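Local coordinates for hypothetical protein (Archaeoglobus fulgidus, PDB 2H6L) that is of unknown function but binds zinc and belongs to the plants and prokaryotes conserved (PPC) domain family, with three copies in its assembly, at residues Gly11-Leu16 against Glu114-Pro119; Lys20-Gln25 against Ala108-Cys113. All coordinates share one frame; numbering follows the deposited sequence.

Contact 1 (Gly11-Leu16 against Glu114-Pro119); sequences GFLLRL and EVFVLP
Phe12 and Val117 form a hydrogen-bonded pair in an antiparallel beta ladder, an example of how two strands distant in sequence divide their side chains between a core and an interface. The bond from Val117 N to Phe12 O is 2.8 Å long and nearly straight, 170° at the hydrogen, although the donor is tilted somewhat from the carbonyl plane. Phe12 O also receives the CA-H of Phe116, with CA 3.3 Å away. Val117 O takes Phe12 N in return, and Leu14 and Val115 exchange a second pair of bonds. Phe12 can be followed outward: its CB lies 4.0 Å from Val117 CB, and chi1 of -65° places CG beside the backbone N, from where the ring runs out toward Pro119. Val117 O lies at the ring edge, near its plane; CD2 reaches Pro119 CD at 4.1 Å, while CE2 meets Pro119 CG at the same distance. Further out, the ring packs edge-to-face with Phe29 of helix 22-33. That helix covers the face bearing Phe12, Leu14, Val115 and Val117. On the other face Leu13 leans its CD2 branch obliquely on Phe116 CD1, 3.9 Å away. A strand of the second subunit pairs antiparallel with residues 11-15 and carries the sheet across the interface. Glu114, on the same face as Leu13, offers OE1 to ND1 of His89 of the second subunit, consistent with a second-shell role in orienting that zinc ligand, and OE2 forms a salt bridge with Arg127 of that subunit. Where the ladder ends, Leu16 turns both its methyls to CG2 of Val115: CD2 is 3.8 Å from it, and CD1, in a tight contact, 3.5 Å.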
# COMPACT_ATOMS: atom_id res chain seq x y z
N GLY A 11 9.00 11.29 -9.50
CA GLY A 11 7.89 10.39 -9.30
C GLY A 11 7.48 9.87 -10.67
O GLY A 11 7.54 10.61 -11.65
N PHE A 12 7.07 8.61 -10.74
CA PHE A 12 6.67 8.03 -12.01
C PHE A 12 5.40 7.22 -11.93
O PHE A 12 5.19 6.46 -10.98
CB PHE A 12 7.77 7.11 -12.54
CG PHE A 12 9.05 7.80 -12.88
CD1 PHE A 12 9.18 8.50 -14.07
CD2 PHE A 12 10.14 7.73 -12.01
CE1 PHE A 12 10.37 9.12 -14.40
CE2 PHE A 12 11.34 8.36 -12.33
CZ PHE A 12 11.46 9.05 -13.53
N LEU A 13 4.54 7.40 -12.92
CA LEU A 13 3.32 6.62 -13.01
C LEU A 13 3.52 5.90 -14.33
O LEU A 13 3.87 6.51 -15.33
CB LEU A 13 2.08 7.52 -13.08
CG LEU A 13 1.57 8.13 -11.77
CD1 LEU A 13 0.32 8.97 -12.05
CD2 LEU A 13 1.25 7.02 -10.78
N LEU A 14 3.34 4.59 -14.35
CA LEU A 14 3.54 3.87 -15.60
C LEU A 14 2.32 3.07 -15.98
O LEU A 14 1.59 2.57 -15.12
CB LEU A 14 4.72 2.89 -15.49
CG LEU A 14 5.90 3.18 -14.56
CD1 LEU A 14 6.81 1.96 -14.57
CD2 LEU A 14 6.67 4.43 -14.98
N ARG A 15 2.09 2.96 -17.28
CA ARG A 15 1.00 2.15 -17.80
C ARG A 15 1.74 0.97 -18.42
O ARG A 15 2.41 1.13 -19.44
CB ARG A 15 0.20 2.89 -18.89
CG ARG A 15 -0.76 1.97 -19.64
CD ARG A 15 -1.55 2.68 -20.74
NE ARG A 15 -2.33 1.72 -21.51
CZ ARG A 15 -3.23 2.02 -22.44
NH1 ARG A 15 -3.50 3.29 -22.74
NH2 ARG A 15 -3.89 1.05 -23.06
N LEU A 16 1.64 -0.20 -17.79
CA LEU A 16 2.30 -1.39 -18.29
C LEU A 16 1.62 -1.95 -19.53
O LEU A 16 0.46 -1.66 -19.78
CB LEU A 16 2.31 -2.48 -17.21
CG LEU A 16 3.48 -2.42 -16.22
CD1 LEU A 16 3.74 -1.00 -15.80
CD2 LEU A 16 3.18 -3.30 -15.03
N GLU A 114 -1.26 0.00 -13.44
CA GLU A 114 -0.80 1.37 -13.24
C GLU A 114 0.13 1.29 -12.04
O GLU A 114 -0.28 0.95 -10.93
CB GLU A 114 -2.00 2.29 -13.00
CG GLU A 114 -3.07 2.15 -14.10
CD GLU A 114 -4.32 3.02 -13.91
OE1 GLU A 114 -4.67 3.37 -12.77
OE2 GLU A 114 -4.97 3.33 -14.93
N VAL A 115 1.40 1.61 -12.28
CA VAL A 115 2.41 1.53 -11.25
C VAL A 115 2.92 2.89 -10.80
O VAL A 115 3.11 3.79 -11.62
CB VAL A 115 3.63 0.71 -11.75
CG1 VAL A 115 4.60 0.44 -10.61
CG2 VAL A 115 3.16 -0.59 -12.39
N PHE A 116 3.14 3.04 -9.50
CA PHE A 116 3.68 4.28 -8.99
C PHE A 116 5.09 3.94 -8.55
O PHE A 116 5.30 3.03 -7.75
CB PHE A 116 2.90 4.79 -7.77
CG PHE A 116 3.54 5.99 -7.11
CD1 PHE A 116 3.88 7.12 -7.85
CD2 PHE A 116 3.82 5.98 -5.75
CE1 PHE A 116 4.48 8.22 -7.26
CE2 PHE A 116 4.42 7.08 -5.14
CZ PHE A 116 4.76 8.20 -5.90
N VAL A 117 6.07 4.64 -9.11
CA VAL A 117 7.46 4.39 -8.74
C VAL A 117 8.03 5.64 -8.09
O VAL A 117 8.00 6.72 -8.67
CB VAL A 117 8.30 4.03 -9.97
CG1 VAL A 117 9.75 3.83 -9.57
CG2 VAL A 117 7.74 2.78 -10.63
N LEU A 118 8.54 5.48 -6.87
CA LEU A 118 9.13 6.59 -6.14
C LEU A 118 10.62 6.31 -5.98
O LEU A 118 11.02 5.60 -5.05
CB LEU A 118 8.47 6.73 -4.76
CG LEU A 118 8.88 7.93 -3.90
CD1 LEU A 118 8.38 9.22 -4.53
CD2 LEU A 118 8.29 7.78 -2.52
N PRO A 119 11.45 6.83 -6.90
CA PRO A 119 12.89 6.59 -6.80
C PRO A 119 13.46 7.21 -5.53
O PRO A 119 13.00 8.26 -5.06
CB PRO A 119 13.43 7.25 -8.07
CG PRO A 119 12.44 8.34 -8.35
CD PRO A 119 11.12 7.66 -8.07

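Contact 2 (Lys20-Gln25 against Ala108-Cys113); sequences KDLVRQ and AEVFAC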
# COMPACT_ATOMS: atom_id res chain seq x y z
N LYS A 20 2.38 -8.76 -21.01
CA LYS A 20 3.78 -8.90 -20.63
C LYS A 20 3.90 -9.05 -19.11
O LYS A 20 2.99 -8.65 -18.38
CB LYS A 20 4.57 -7.66 -21.06
CG LYS A 20 4.53 -7.37 -22.55
CD LYS A 20 5.23 -8.46 -23.35
CE LYS A 20 5.21 -8.14 -24.84
NZ LYS A 20 6.06 -9.08 -25.63
N ASP A 21 5.01 -9.62 -18.64
CA ASP A 21 5.21 -9.81 -17.20
C ASP A 21 5.29 -8.51 -16.42
O ASP A 21 6.01 -7.59 -16.79
CB ASP A 21 6.47 -10.63 -16.93
CG ASP A 21 6.62 -10.98 -15.46
OD1 ASP A 21 5.85 -11.82 -14.97
OD2 ASP A 21 7.50 -10.40 -14.78
N LEU A 22 4.56 -8.46 -15.32
CA LEU A 22 4.53 -7.27 -14.48
C LEU A 22 5.91 -6.93 -13.92
O LEU A 22 6.39 -5.82 -14.10
CB LEU A 22 3.51 -7.47 -13.35
CG LEU A 22 2.90 -6.19 -12.78
CD1 LEU A 22 1.75 -6.52 -11.84
CD2 LEU A 22 3.97 -5.40 -12.07
N VAL A 23 6.54 -7.89 -13.26
CA VAL A 23 7.86 -7.66 -12.67
C VAL A 23 8.89 -7.27 -13.73
O VAL A 23 9.64 -6.32 -13.54
CB VAL A 23 8.37 -8.91 -11.93
CG1 VAL A 23 9.66 -8.57 -11.18
CG2 VAL A 23 7.31 -9.42 -10.98
N ARG A 24 8.92 -8.01 -14.83
CA ARG A 24 9.88 -7.74 -15.90
C ARG A 24 9.79 -6.33 -16.48
O ARG A 24 10.81 -5.69 -16.74
CB ARG A 24 9.73 -8.76 -17.03
CG ARG A 24 9.97 -10.20 -16.59
CD ARG A 24 11.40 -10.43 -16.13
NE ARG A 24 11.59 -11.77 -15.58
CZ ARG A 24 12.76 -12.27 -15.20
NH1 ARG A 24 13.86 -11.54 -15.31
NH2 ARG A 24 12.82 -13.50 -14.71
N GLN A 25 8.57 -5.84 -16.68
CA GLN A 25 8.38 -4.50 -17.23
C GLN A 25 8.94 -3.43 -16.31
O GLN A 25 9.62 -2.51 -16.75
CB GLN A 25 6.91 -4.23 -17.50
CG GLN A 25 6.33 -5.11 -18.58
CD GLN A 25 4.95 -4.69 -19.01
OE1 GLN A 25 4.76 -3.59 -19.54
NE2 GLN A 25 3.97 -5.55 -18.78
N ALA A 108 3.59 -12.21 -13.10
CA ALA A 108 2.20 -11.88 -13.36
C ALA A 108 2.07 -11.34 -14.77
O ALA A 108 2.83 -10.47 -15.19
CB ALA A 108 1.70 -10.86 -12.35
N GLU A 109 1.11 -11.88 -15.50
CA GLU A 109 0.86 -11.42 -16.86
C GLU A 109 -0.08 -10.24 -16.67
O GLU A 109 -1.11 -10.36 -16.03
CB GLU A 109 0.17 -12.50 -17.67
CG GLU A 109 0.08 -12.19 -19.15
CD GLU A 109 -0.56 -13.31 -19.93
OE1 GLU A 109 -0.18 -14.48 -19.69
OE2 GLU A 109 -1.44 -13.03 -20.78
N VAL A 110 0.29 -9.10 -17.23
CA VAL A 110 -0.52 -7.90 -17.10
C VAL A 110 -1.76 -7.82 -18.00
O VAL A 110 -1.72 -8.18 -19.18
CB VAL A 110 0.32 -6.65 -17.38
CG1 VAL A 110 -0.58 -5.42 -17.43
CG2 VAL A 110 1.39 -6.49 -16.33
N PHE A 111 -2.86 -7.33 -17.42
CA PHE A 111 -4.09 -7.10 -18.16
C PHE A 111 -4.10 -5.58 -18.31
O PHE A 111 -4.12 -5.04 -19.42
CB PHE A 111 -5.33 -7.55 -17.39
CG PHE A 111 -6.62 -7.27 -18.13
CD1 PHE A 111 -6.96 -8.02 -19.26
CD2 PHE A 111 -7.44 -6.23 -17.75
CE1 PHE A 111 -8.10 -7.72 -19.99
CE2 PHE A 111 -8.59 -5.92 -18.48
CZ PHE A 111 -8.93 -6.67 -19.60
N ALA A 112 -4.08 -4.91 -17.16
CA ALA A 112 -4.03 -3.45 -17.08
C ALA A 112 -3.37 -3.15 -15.74
O ALA A 112 -3.86 -3.56 -14.69
CB ALA A 112 -5.43 -2.84 -17.13
N CYS A 113 -2.24 -2.43 -15.78
CA CYS A 113 -1.52 -2.12 -14.56
C CYS A 113 -0.97 -0.70 -14.52
O CYS A 113 -0.31 -0.26 -15.45
CB CYS A 113 -0.38 -3.12 -14.36
SG CYS A 113 0.47 -2.99 -12.78
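Ala108 O is gripped by two groups from the start of helix 22-33: Leu22 N, 2.7 Å away and nearly in line with the C=O bond (163°), and the CA-H of Asp21, whose CA lies at 3.2 Å. Asp21 is the N-cap, and its carboxylate serves both segments. Chi1 of -174° carries CG away from the backbone N, leaving OD1 3.0 Å from Ala108 N, which meets it on the syn side but 33° out of the carboxylate plane. OD2 accepts from Arg24 N at 2.8 Å, the capping bond. One residue earlier, Lys20 O receives Val110 N at 3.0 Å, and a weak bond from Gln25 NE2 arrives at the same oxygen, while the OE1 of Gln25 takes the backbone N of Asp17. Beside these polar bonds Leu22 lies crosswise over Val110, with Leu22 CB 3.8 Å from Val110 CG2, while Leu22 CD1 comes to 3.9 Å from Cys113 SG. Ile72 and Leu75 of strand 70-82 pack against Leu22 as well. With two backbone N-H groups, one from the strand and one from the helix's first turn, held by a single carboxylate, the helix dipole and these donors would probably favour the ionised form of Asp21.

In the fold
Contacts 1 and 2 illustrate how a sheet interface and a helix start can share one junction. Their centres are 13 Å apart, and Leu16 joins them: its N lies 3.0 Å from Cys113 O, a probable hydrogen bond, and its CD2 is 3.7 Å from Leu22 CG and 3.9 Å from Val110 CG2. Strand 10-15 leads into helix 22-33, and strand 99-110 into strand 113-119. A bound zinc ion lies about 7 Å from the side chain of Glu114, which bonds zinc ligand His89 of the second subunit, and about 10 Å from that of Cys113. Ala108 and Leu22 have side chains about 11 and 12 Å from those of zinc ligands His104 and His91, respectively.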